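Local coordinates for glycerol trinitrate reductase (Agrobacterium tumefaciens, PDB 5EPD), which probably acts as an FMN-dependent oxidoreductase of the Old Yellow Enzyme family that reduces glycerol trinitrate, and is captured here without its flavin, at residues Gly173-Phe178 with Ala226-Glu231; Glu231-Val236 with Glu243-Arg248; Arg338-Ile341 with Leu346-Arg349; Gly353-Glu358 with Pro376-Thr381. One frame throughout, in Å; residues are numbered along the deposited sequence.

Overall arrangement
The four contacts follow one another along a single chain folded as an eight-stranded parallel (TIM) barrel. Contacts 1 and 2 have centres about 10 Å apart and share E231. Both use helix 227-240, which packs against helix 171-187 in contact 1 and against strand 245-249 in contact 2, so it links the outer helical layer to the barrel wall. Contacts 3 and 4, with centres about 9 Å apart, lie on the opposite side of the chain's centre and come after strand 333-336 in the chain. There R349 joins helix 346-352 to the loop 353-358. Contacts 1 and 4 are farthest apart, with centres about 42 Å from each other, so the two pairs sample the middle of the chain and the region after the last barrel strand.

Contact 1 (Gly173-Phe178 with Ala226-Glu231); sequences GIVDDF and ARLMLE
V175 meets L228 and E231 with both of its methyl groups, and it makes all the approaches within 4.5 Å between the two helical segments. V175 CG2 lies 4.0 Å from L228 CD1, where the two side chains slide past one another in opposite directions. The same methyl is 4.1 Å from E231 OE1, and the other branch, V175 CG1, comes within 4.0 Å of the backbone oxygen E231 O. V175 therefore presses on one apolar branch and on the polar flank of the neighbouring helix. The valine torsion (chi1 170°), with CG1 anti to the backbone N, puts CG1 against E231 O and leaves CG2 for L228 CD1 and E231 OE1. E231 crosses V175 at about a right angle, its chain extended beyond CG, and its OE1 is hydrogen-bonded to Y218 OH; that bond probably helps hold the carboxylate end near the valine.

One shell further out, V175 CG1 also packs on A235 CB at 3.6 Å, while the ring of F178 lies on V232 one turn along helix 171-187. L228 also packs on L203 and F206 of helix 202-207. Helices 171-187 and 227-240 follow strands 117-122 and 193-196, so they are neighbours in the outer layer of the TIM barrel. With every direct approach at 4.0 Å or more and no polar bond between the segments, cohesion here probably comes mainly from dispersion and burial of methyl groups.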
loop_
_atom_site.group_PDB
_atom_site.type_symbol
_atom_site.label_atom_id
_atom_site.label_comp_id
_atom_site.label_asym_id
_atom_site.label_seq_id
_atom_site.Cartn_x
_atom_site.Cartn_y
_atom_site.Cartn_z
ATOM N N GLY A 173 -11.130 15.973 9.202
ATOM C CA GLY A 173 -10.011 15.682 10.092
ATOM C C GLY A 173 -9.181 14.503 9.647
ATOM O O GLY A 173 -7.955 14.507 9.820
ATOM N N ILE A 174 -9.849 13.496 9.082
ATOM C CA ILE A 174 -9.154 12.334 8.539
ATOM C C ILE A 174 -8.425 12.710 7.248
ATOM O O ILE A 174 -7.299 12.266 7.048
ATOM C CB ILE A 174 -10.101 11.126 8.340
ATOM C CG1 ILE A 174 -10.474 10.527 9.704
ATOM C CG2 ILE A 174 -9.432 10.038 7.512
ATOM C CD1 ILE A 174 -11.687 9.624 9.677
ATOM N N VAL A 175 -9.043 13.543 6.407
ATOM C CA VAL A 175 -8.401 14.042 5.183
ATOM C C VAL A 175 -7.150 14.795 5.555
ATOM O O VAL A 175 -6.140 14.753 4.818
ATOM C CB VAL A 175 -9.296 15.021 4.385
ATOM C CG1 VAL A 175 -8.498 15.704 3.269
ATOM C CG2 VAL A 175 -10.524 14.313 3.822
ATOM N N ASP A 176 -7.211 15.496 6.688
ATOM C CA ASP A 176 -6.054 16.252 7.133
ATOM C C ASP A 176 -4.943 15.384 7.711
ATOM O O ASP A 176 -3.766 15.743 7.606
ATOM C CB ASP A 176 -6.417 17.332 8.144
ATOM C CG ASP A 176 -5.357 18.412 8.202
ATOM O OD1 ASP A 176 -5.098 19.006 7.132
ATOM O OD2 ASP A 176 -4.757 18.648 9.276
ATOM N N ASP A 177 -5.306 14.266 8.336
ATOM C CA ASP A 177 -4.298 13.305 8.814
ATOM C C ASP A 177 -3.527 12.692 7.665
ATOM O O ASP A 177 -2.328 12.482 7.798
ATOM C CB ASP A 177 -4.939 12.191 9.620
ATOM C CG ASP A 177 -5.545 12.682 10.913
ATOM O OD1 ASP A 177 -5.167 13.788 11.346
ATOM O OD2 ASP A 177 -6.406 11.968 11.479
ATOM N N PHE A 178 -4.203 12.403 6.544
ATOM C CA PHE A 178 -3.513 11.987 5.316
ATOM C C PHE A 178 -2.644 13.118 4.757
ATOM O O PHE A 178 -1.491 12.885 4.346
ATOM C CB PHE A 178 -4.485 11.554 4.222
ATOM C CG PHE A 178 -4.974 10.140 4.352
ATOM C CD1 PHE A 178 -4.188 9.073 3.928
ATOM C CD2 PHE A 178 -6.238 9.867 4.860
ATOM C CE1 PHE A 178 -4.650 7.759 4.024
ATOM C CE2 PHE A 178 -6.712 8.558 4.967
ATOM C CZ PHE A 178 -5.921 7.498 4.542
ATOM N N ALA A 226 -17.456 7.499 -3.470
ATOM C CA ALA A 226 -16.130 7.804 -3.969
ATOM C C ALA A 226 -15.520 9.076 -3.374
ATOM O O ALA A 226 -14.341 9.345 -3.612
ATOM C CB ALA A 226 -16.182 7.922 -5.487
ATOM N N ARG A 227 -16.290 9.837 -2.591
ATOM C CA ARG A 227 -15.873 11.194 -2.172
ATOM C C ARG A 227 -14.702 11.231 -1.219
ATOM O O ARG A 227 -13.844 12.087 -1.347
ATOM C CB ARG A 227 -17.029 11.981 -1.533
ATOM C CG ARG A 227 -16.702 13.460 -1.263
ATOM C CD ARG A 227 -17.903 14.223 -0.717
ATOM N NE ARG A 227 -19.178 13.805 -1.337
ATOM C CZ ARG A 227 -19.610 14.157 -2.566
ATOM N NH1 ARG A 227 -18.874 14.927 -3.364
ATOM N NH2 ARG A 227 -20.795 13.729 -3.022
ATOM N N LEU A 228 -14.665 10.348 -0.239
ATOM C CA LEU A 228 -13.546 10.410 0.704
ATOM C C LEU A 228 -12.245 10.063 -0.012
ATOM O O LEU A 228 -11.270 10.810 0.100
ATOM C CB LEU A 228 -13.763 9.506 1.907
ATOM C CG LEU A 228 -12.746 9.630 3.040
ATOM C CD1 LEU A 228 -12.771 11.030 3.639
ATOM C CD2 LEU A 228 -13.012 8.573 4.092
ATOM N N MET A 229 -12.236 8.974 -0.785
ATOM C CA MET A 229 -11.012 8.543 -1.490
ATOM C C MET A 229 -10.436 9.678 -2.334
ATOM O O MET A 229 -9.233 9.952 -2.289
ATOM C CB MET A 229 -11.276 7.301 -2.384
ATOM C CG MET A 229 -10.020 6.704 -3.053
ATOM S SD MET A 229 -10.371 5.252 -4.078
ATOM C CE MET A 229 -10.908 4.063 -2.836
ATOM N N LEU A 230 -11.311 10.329 -3.101
ATOM C CA LEU A 230 -10.917 11.402 -3.992
ATOM C C LEU A 230 -10.488 12.650 -3.216
ATOM O O LEU A 230 -9.507 13.301 -3.593
ATOM C CB LEU A 230 -12.066 11.727 -4.960
ATOM C CG LEU A 230 -12.481 10.620 -5.940
ATOM C CD1 LEU A 230 -13.693 11.100 -6.729
ATOM C CD2 LEU A 230 -11.342 10.228 -6.880
ATOM N N GLU A 231 -11.200 12.975 -2.142
ATOM C CA GLU A 231 -10.805 14.093 -1.283
ATOM C C GLU A 231 -9.448 13.859 -0.683
ATOM O O GLU A 231 -8.638 14.785 -0.590
ATOM C CB GLU A 231 -11.821 14.332 -0.165
ATOM C CG GLU A 231 -13.012 15.147 -0.658
ATOM C CD GLU A 231 -14.109 15.286 0.370
ATOM O OE1 GLU A 231 -13.924 14.776 1.494
ATOM O OE2 GLU A 231 -15.149 15.897 0.036
#

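Contact 2 (Glu231-Val236 with Glu243-Arg248); sequences EVTAAV and ERTGIR
T233 and I247 make the tightest approach between the helix and the strand: I247 CD1 sits 3.5 Å from T233 OG1, the two side chains crossing at about a right angle. That hydroxyl is not left to a methyl group alone, for it hydrogen-bonds M229 O one turn back in its own helix. Its rotation (chi1 -46°) puts OG1 anti to the carbonyl carbon and sends T233 CG2 the other way, to within 4.0 Å of T245 CG2. V236 completes the cluster, its CG1 standing 3.8 Å from T245 OG1 and 4.0 Å from T245 CG2. T245 OG1 is likewise satisfied elsewhere, by G241 O in the turn between the segments.

Helix 227-240 and strand 245-249 are the helix and second strand of a beta-alpha-beta crossover of the TIM barrel, with strand 193-196 as the first: over the short segments their axes approach to 9.0 Å with an angle of 159°, nearly antiparallel. The strand is held in the wall from both flanks, G246 bonding the backbone of V193 and V195, and I247 that of Y281 and H283. All four touching side chains are buried.

Away from this cluster the fit relaxes. A234 points its CB away from the strand, and its methyl rests on L277 instead. Toward solvent, the entry to the strand is exposed at E243, whereas R244 turns back to bond I240 O through NH1.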
loop_
_atom_site.group_PDB
_atom_site.type_symbol
_atom_site.label_atom_id
_atom_site.label_comp_id
_atom_site.label_asym_id
_atom_site.label_seq_id
_atom_site.Cartn_x
_atom_site.Cartn_y
_atom_site.Cartn_z
ATOM N N GLU A 231 -11.200 12.975 -2.142
ATOM C CA GLU A 231 -10.805 14.093 -1.283
ATOM C C GLU A 231 -9.448 13.859 -0.683
ATOM O O GLU A 231 -8.638 14.785 -0.590
ATOM C CB GLU A 231 -11.821 14.332 -0.165
ATOM C CG GLU A 231 -13.012 15.147 -0.658
ATOM C CD GLU A 231 -14.109 15.286 0.370
ATOM O OE1 GLU A 231 -13.924 14.776 1.494
ATOM O OE2 GLU A 231 -15.149 15.897 0.036
ATOM N N VAL A 232 -9.195 12.619 -0.263
ATOM C CA VAL A 232 -7.915 12.288 0.368
ATOM C C VAL A 232 -6.770 12.413 -0.662
ATOM O O VAL A 232 -5.782 13.095 -0.417
ATOM C CB VAL A 232 -7.949 10.899 1.063
ATOM C CG1 VAL A 232 -6.538 10.402 1.365
ATOM C CG2 VAL A 232 -8.759 10.955 2.352
ATOM N N THR A 233 -6.919 11.793 -1.824
ATOM C CA THR A 233 -5.912 11.900 -2.882
ATOM C C THR A 233 -5.697 13.357 -3.377
ATOM O O THR A 233 -4.579 13.765 -3.692
ATOM C CB THR A 233 -6.285 10.978 -4.074
ATOM O OG1 THR A 233 -6.668 9.686 -3.588
ATOM C CG2 THR A 233 -5.125 10.822 -5.052
ATOM N N ALA A 234 -6.765 14.137 -3.455
ATOM C CA ALA A 234 -6.668 15.542 -3.881
ATOM C C ALA A 234 -5.845 16.396 -2.892
ATOM O O ALA A 234 -5.026 17.239 -3.306
ATOM C CB ALA A 234 -8.074 16.131 -4.067
ATOM N N ALA A 235 -6.077 16.168 -1.590
ATOM C CA ALA A 235 -5.363 16.872 -0.528
ATOM C C ALA A 235 -3.896 16.468 -0.463
ATOM O O ALA A 235 -3.037 17.312 -0.238
ATOM C CB ALA A 235 -6.034 16.625 0.805
ATOM N N VAL A 236 -3.616 15.180 -0.638
ATOM C CA VAL A 236 -2.249 14.686 -0.660
ATOM C C VAL A 236 -1.525 15.240 -1.885
ATOM O O VAL A 236 -0.404 15.709 -1.780
ATOM C CB VAL A 236 -2.202 13.137 -0.665
ATOM C CG1 VAL A 236 -0.797 12.626 -0.979
ATOM C CG2 VAL A 236 -2.672 12.581 0.670
ATOM N N GLU A 243 2.763 14.656 -8.911
ATOM C CA GLU A 243 3.920 13.910 -9.411
ATOM C C GLU A 243 4.644 13.108 -8.310
ATOM O O GLU A 243 5.552 12.372 -8.601
ATOM C CB GLU A 243 4.905 14.856 -10.149
ATOM C CG GLU A 243 5.927 15.630 -9.279
ATOM C CD GLU A 243 5.337 16.761 -8.432
ATOM O OE1 GLU A 243 4.271 17.302 -8.802
ATOM O OE2 GLU A 243 5.960 17.130 -7.399
ATOM N N ARG A 244 4.277 13.281 -7.053
ATOM C CA ARG A 244 4.759 12.397 -6.001
ATOM C C ARG A 244 3.602 11.611 -5.353
ATOM O O ARG A 244 3.798 10.945 -4.328
ATOM C CB ARG A 244 5.485 13.213 -4.951
ATOM C CG ARG A 244 6.814 13.820 -5.397
ATOM C CD ARG A 244 6.906 15.243 -4.876
ATOM N NE ARG A 244 8.066 15.515 -4.033
ATOM C CZ ARG A 244 8.081 16.391 -3.028
ATOM N NH1 ARG A 244 6.986 17.071 -2.675
ATOM N NH2 ARG A 244 9.199 16.576 -2.342
ATOM N N THR A 245 2.415 11.668 -5.968
ATOM C CA THR A 245 1.232 10.972 -5.455
ATOM C C THR A 245 0.838 9.775 -6.336
ATOM O O THR A 245 0.766 9.884 -7.562
ATOM C CB THR A 245 0.028 11.923 -5.328
ATOM O OG1 THR A 245 0.409 13.058 -4.544
ATOM C CG2 THR A 245 -1.169 11.224 -4.654
ATOM N N GLY A 246 0.619 8.631 -5.684
ATOM C CA GLY A 246 0.026 7.465 -6.319
ATOM C C GLY A 246 -1.113 7.003 -5.431
ATOM O O GLY A 246 -1.245 7.462 -4.293
ATOM N N ILE A 247 -1.939 6.108 -5.957
ATOM C CA ILE A 247 -2.957 5.465 -5.165
ATOM C C ILE A 247 -2.972 3.997 -5.580
ATOM O O ILE A 247 -2.675 3.674 -6.750
ATOM C CB ILE A 247 -4.335 6.140 -5.391
ATOM C CG1 ILE A 247 -5.390 5.569 -4.462
ATOM C CG2 ILE A 247 -4.789 5.992 -6.839
ATOM C CD1 ILE A 247 -6.704 6.296 -4.567
ATOM N N ARG A 248 -3.282 3.118 -4.617
ATOM C CA ARG A 248 -3.589 1.700 -4.896
ATOM C C ARG A 248 -5.094 1.446 -4.776
ATOM O O ARG A 248 -5.691 1.913 -3.822
ATOM C CB ARG A 248 -2.858 0.799 -3.895
ATOM C CG ARG A 248 -2.876 -0.688 -4.228
ATOM C CD ARG A 248 -2.023 -1.517 -3.253
ATOM N NE ARG A 248 -1.222 -2.543 -3.944
ATOM C CZ ARG A 248 -0.852 -3.719 -3.425
ATOM N NH1 ARG A 248 -1.218 -4.059 -2.200
ATOM N NH2 ARG A 248 -0.114 -4.578 -4.147
#

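Contact 3 (Arg338-Ile341 with Leu346-Arg349); sequences RPFI and LVER
L346 pushes a single methyl onto the ring of F340. Its CD2 stands 3.6 Å from the ring centroid and 16° off the ring normal, a CH-pi contact over the face. The methyl is displaced toward the rim, which is why F340 CD2 is its nearest ring atom, at 3.5 Å. The bump has a second wall: P339 CB lies 3.8 Å from L346 CD2 and 4.0 Å from L346 CD1, so the leucine fork straddles the proline methylene while one prong faces the ring. Lower on the same side chain, L346 CB reaches F340 CE1 at 4.0 Å, extending the contact along the ring. The hollow is thus a corner made by two consecutive residues, a pyrrolidine on one side and a flat ring on the other. L346 enters it because CG lies anti to the backbone N (chi1 -177°), reaching out toward helix 338-342, and F340 and L346 cross at about a right angle.

V347 adds a looser touch, its CG2 lying 4.4 Å from F340 CZ and obliquely placed. Beyond the pair, F340 rests on I41 and M43, V347 also reaches I41, and L346 meets L356 of the following loop. Helix 338-342 directly succeeds strand 333-336, the last barrel strand, while I41 and M43 belong to the first. This corner therefore lies where the TIM barrel closes.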
loop_
_atom_site.group_PDB
_atom_site.type_symbol
_atom_site.label_atom_id
_atom_site.label_comp_id
_atom_site.label_asym_id
_atom_site.label_seq_id
_atom_site.Cartn_x
_atom_site.Cartn_y
_atom_site.Cartn_z
ATOM N N ARG A 338 5.120 -11.423 -2.491
ATOM C CA ARG A 338 5.891 -12.394 -1.713
ATOM C C ARG A 338 7.288 -12.708 -2.266
ATOM O O ARG A 338 8.218 -12.885 -1.498
ATOM C CB ARG A 338 5.088 -13.695 -1.512
ATOM C CG ARG A 338 3.884 -13.519 -0.587
ATOM C CD ARG A 338 3.422 -14.822 0.030
ATOM N NE ARG A 338 2.472 -14.567 1.117
ATOM C CZ ARG A 338 2.059 -15.468 2.016
ATOM N NH1 ARG A 338 2.511 -16.732 1.989
ATOM N NH2 ARG A 338 1.193 -15.087 2.970
ATOM N N PRO A 339 7.445 -12.791 -3.605
ATOM C CA PRO A 339 8.788 -13.120 -4.096
ATOM C C PRO A 339 9.886 -12.195 -3.570
ATOM O O PRO A 339 10.993 -12.646 -3.366
ATOM C CB PRO A 339 8.634 -12.980 -5.616
ATOM C CG PRO A 339 7.217 -13.369 -5.871
ATOM C CD PRO A 339 6.447 -12.827 -4.701
ATOM N N PHE A 340 9.588 -10.915 -3.376
ATOM C CA PHE A 340 10.536 -9.966 -2.807
ATOM C C PHE A 340 10.846 -10.266 -1.330
ATOM O O PHE A 340 11.906 -9.867 -0.821
ATOM C CB PHE A 340 10.000 -8.536 -2.918
ATOM C CG PHE A 340 10.478 -7.809 -4.131
ATOM C CD1 PHE A 340 11.812 -7.413 -4.239
ATOM C CD2 PHE A 340 9.602 -7.496 -5.161
ATOM C CE1 PHE A 340 12.269 -6.745 -5.369
ATOM C CE2 PHE A 340 10.052 -6.830 -6.283
ATOM C CZ PHE A 340 11.388 -6.454 -6.385
ATOM N N ILE A 341 9.914 -10.921 -0.624
ATOM C CA ILE A 341 10.192 -11.366 0.753
ATOM C C ILE A 341 11.383 -12.348 0.745
ATOM O O ILE A 341 12.399 -12.155 1.442
ATOM C CB ILE A 341 8.964 -12.037 1.415
ATOM C CG1 ILE A 341 7.795 -11.043 1.554
ATOM C CG2 ILE A 341 9.351 -12.601 2.781
ATOM C CD1 ILE A 341 6.569 -11.621 2.229
ATOM N N LEU A 346 15.689 -10.428 -6.290
ATOM C CA LEU A 346 14.634 -10.812 -7.222
ATOM C C LEU A 346 14.832 -10.238 -8.615
ATOM O O LEU A 346 14.635 -10.950 -9.604
ATOM C CB LEU A 346 13.233 -10.369 -6.726
ATOM C CG LEU A 346 12.052 -10.810 -7.614
ATOM C CD1 LEU A 346 11.964 -12.327 -7.689
ATOM C CD2 LEU A 346 10.759 -10.232 -7.087
ATOM N N VAL A 347 15.196 -8.955 -8.700
ATOM C CA VAL A 347 15.407 -8.342 -10.008
ATOM C C VAL A 347 16.466 -9.139 -10.789
ATOM O O VAL A 347 16.213 -9.604 -11.907
ATOM C CB VAL A 347 15.792 -6.839 -9.919
ATOM C CG1 VAL A 347 16.047 -6.262 -11.312
ATOM C CG2 VAL A 347 14.658 -6.066 -9.283
ATOM N N GLU A 348 17.617 -9.329 -10.145
ATOM C CA GLU A 348 18.765 -10.008 -10.751
ATOM C C GLU A 348 18.405 -11.426 -11.183
ATOM O O GLU A 348 18.814 -11.865 -12.268
ATOM C CB GLU A 348 19.968 -10.028 -9.786
ATOM C CG GLU A 348 20.587 -8.652 -9.482
ATOM C CD GLU A 348 19.869 -7.839 -8.382
ATOM O OE1 GLU A 348 18.750 -8.215 -7.936
ATOM O OE2 GLU A 348 20.436 -6.803 -7.953
ATOM N N ARG A 349 17.637 -12.125 -10.342
ATOM C CA ARG A 349 17.239 -13.513 -10.610
ATOM C C ARG A 349 16.221 -13.618 -11.745
ATOM O O ARG A 349 16.192 -14.614 -12.468
ATOM C CB ARG A 349 16.627 -14.165 -9.368
ATOM C CG ARG A 349 17.610 -14.372 -8.222
ATOM C CD ARG A 349 17.050 -15.406 -7.262
ATOM N NE ARG A 349 17.573 -15.251 -5.910
ATOM C CZ ARG A 349 17.650 -16.236 -5.017
ATOM N NH1 ARG A 349 17.219 -17.465 -5.301
ATOM N NH2 ARG A 349 18.157 -15.987 -3.820
#

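Contact 4 (Gly353-Glu358 with Pro376-Thr381); sequences GAPLAE and PRFSET
Next to F378, whose ring faces A354, S379 OG donates to E380 OE2 at 2.7 Å, meeting the carboxylate from above its plane, 39° out of it. The backbone turns where E380 N bonds R377 O, three residues back, at 3.2 Å; beside that bond a second hydroxyl, T381 OG1, reaches F378 O at 2.8 Å, again above the carbonyl plane. From this turn the ring projects with CG anti to the backbone N (chi1 169°).

Across the gap, A354 CB sits over the middle of the F378 ring, 3.5 Å from its centroid and only 5° off the normal, a CH-pi contact. All six ring carbons are nearly equidistant from that methyl. P355 adds a touch through CD, 4.0 Å from F378 CE1, approaching obliquely.

Both segments belong to the extended C-terminal region that follows helix 346-352, outside the barrel wall. G353, with positive phi, is the first residue to leave that helix, after which 354-358 runs without helix or strand, A354 N bonding S352 OG and A357 N bonding N343 OD1. R349 of the helix links the two parts: its NH1 lies 3.0 Å from P355 O, a probable hydrogen bond, while its side chain also touches F378 and its NE salt-bridges D345. The other carboxylate oxygen, D345 OD2, accepts from F378 N.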
loop_
_atom_site.group_PDB
_atom_site.type_symbol
_atom_site.label_atom_id
_atom_site.label_comp_id
_atom_site.label_asym_id
_atom_site.label_seq_id
_atom_site.Cartn_x
_atom_site.Cartn_y
_atom_site.Cartn_z
ATOM N N GLY A 353 17.440 -15.737 -14.919
ATOM C CA GLY A 353 16.779 -17.033 -14.802
ATOM C C GLY A 353 17.080 -17.882 -13.544
ATOM O O GLY A 353 16.641 -19.039 -13.450
ATOM N N ALA A 354 17.796 -17.361 -12.555
ATOM C CA ALA A 354 18.055 -18.209 -11.382
ATOM C C ALA A 354 16.730 -18.557 -10.681
ATOM O O ALA A 354 15.844 -17.700 -10.548
ATOM C CB ALA A 354 19.024 -17.539 -10.415
ATOM N N PRO A 355 16.577 -19.822 -10.245
ATOM C CA PRO A 355 15.302 -20.130 -9.572
ATOM C C PRO A 355 15.077 -19.263 -8.303
ATOM O O PRO A 355 16.043 -18.717 -7.704
ATOM C CB PRO A 355 15.417 -21.633 -9.226
ATOM C CG PRO A 355 16.619 -22.159 -9.955
ATOM C CD PRO A 355 17.518 -20.969 -10.222
ATOM N N LEU A 356 13.802 -19.133 -7.926
ATOM C CA LEU A 356 13.397 -18.260 -6.844
ATOM C C LEU A 356 13.194 -19.033 -5.544
ATOM O O LEU A 356 12.723 -20.179 -5.534
ATOM C CB LEU A 356 12.106 -17.530 -7.214
ATOM C CG LEU A 356 12.098 -16.594 -8.436
ATOM C CD1 LEU A 356 10.771 -15.817 -8.423
ATOM C CD2 LEU A 356 13.291 -15.628 -8.482
ATOM N N ALA A 357 13.588 -18.399 -4.451
ATOM C CA ALA A 357 13.344 -18.952 -3.116
ATOM C C ALA A 357 11.867 -18.798 -2.735
ATOM O O ALA A 357 11.232 -17.800 -3.030
ATOM C CB ALA A 357 14.231 -18.264 -2.086
ATOM N N GLU A 358 11.322 -19.800 -2.082
ATOM C CA GLU A 358 9.974 -19.714 -1.571
ATOM C C GLU A 358 9.988 -19.012 -0.220
ATOM O O GLU A 358 11.012 -18.933 0.463
ATOM C CB GLU A 358 9.367 -21.104 -1.451
ATOM C CG GLU A 358 9.216 -21.812 -2.789
ATOM C CD GLU A 358 7.836 -21.640 -3.362
ATOM O OE1 GLU A 358 7.521 -20.554 -3.916
ATOM O OE2 GLU A 358 7.067 -22.612 -3.237
ATOM N N PRO A 376 18.997 -15.654 1.903
ATOM C CA PRO A 376 20.197 -15.532 1.062
ATOM C C PRO A 376 19.934 -15.005 -0.363
ATOM O O PRO A 376 18.876 -15.277 -0.944
ATOM C CB PRO A 376 20.670 -16.981 0.948
ATOM C CG PRO A 376 19.393 -17.769 0.967
ATOM C CD PRO A 376 18.576 -17.066 2.039
ATOM N N ARG A 377 20.923 -14.300 -0.916
ATOM C CA ARG A 377 21.022 -14.089 -2.375
ATOM C C ARG A 377 21.340 -15.416 -3.090
ATOM O O ARG A 377 21.631 -16.422 -2.452
ATOM C CB ARG A 377 22.068 -13.021 -2.684
ATOM C CG ARG A 377 21.706 -11.668 -2.087
ATOM C CD ARG A 377 22.817 -10.646 -2.216
ATOM N NE ARG A 377 23.092 -10.371 -3.623
ATOM C CZ ARG A 377 22.485 -9.450 -4.374
ATOM N NH1 ARG A 377 21.543 -8.651 -3.877
ATOM N NH2 ARG A 377 22.836 -9.328 -5.652
ATOM N N PHE A 378 21.293 -15.429 -4.417
ATOM C CA PHE A 378 21.298 -16.714 -5.150
ATOM C C PHE A 378 22.590 -17.559 -5.013
ATOM O O PHE A 378 22.536 -18.802 -4.870
ATOM C CB PHE A 378 20.935 -16.504 -6.627
ATOM C CG PHE A 378 21.179 -17.715 -7.469
ATOM C CD1 PHE A 378 20.465 -18.888 -7.236
ATOM C CD2 PHE A 378 22.169 -17.714 -8.447
ATOM C CE1 PHE A 378 20.697 -20.032 -7.992
ATOM C CE2 PHE A 378 22.411 -18.859 -9.201
ATOM C CZ PHE A 378 21.667 -20.026 -8.980
ATOM N N SER A 379 23.744 -16.900 -5.065
ATOM C CA SER A 379 25.029 -17.601 -4.877
ATOM C C SER A 379 25.184 -18.342 -3.523
ATOM O O SER A 379 25.983 -19.276 -3.417
ATOM C CB SER A 379 26.180 -16.609 -5.044
ATOM O OG SER A 379 25.895 -15.384 -4.383
ATOM N N GLU A 380 24.424 -17.911 -2.506
ATOM C CA GLU A 380 24.460 -18.485 -1.157
ATOM C C GLU A 380 23.238 -19.377 -0.881
ATOM O O GLU A 380 22.622 -19.292 0.185
ATOM C CB GLU A 380 24.524 -17.355 -0.113
ATOM C CG GLU A 380 25.876 -16.670 -0.036
ATOM C CD GLU A 380 26.089 -15.722 -1.184
ATOM O OE1 GLU A 380 25.256 -14.786 -1.295
ATOM O OE2 GLU A 380 27.062 -15.924 -1.967
ATOM N N THR A 381 22.890 -20.229 -1.841
ATOM C CA THR A 381 21.633 -21.013 -1.807
ATOM C C THR A 381 21.783 -22.459 -2.270
ATOM O O THR A 381 20.934 -23.314 -1.982
ATOM C CB THR A 381 20.588 -20.375 -2.746
ATOM O OG1 THR A 381 20.737 -18.950 -2.729
ATOM C CG2 THR A 381 19.166 -20.749 -2.328
#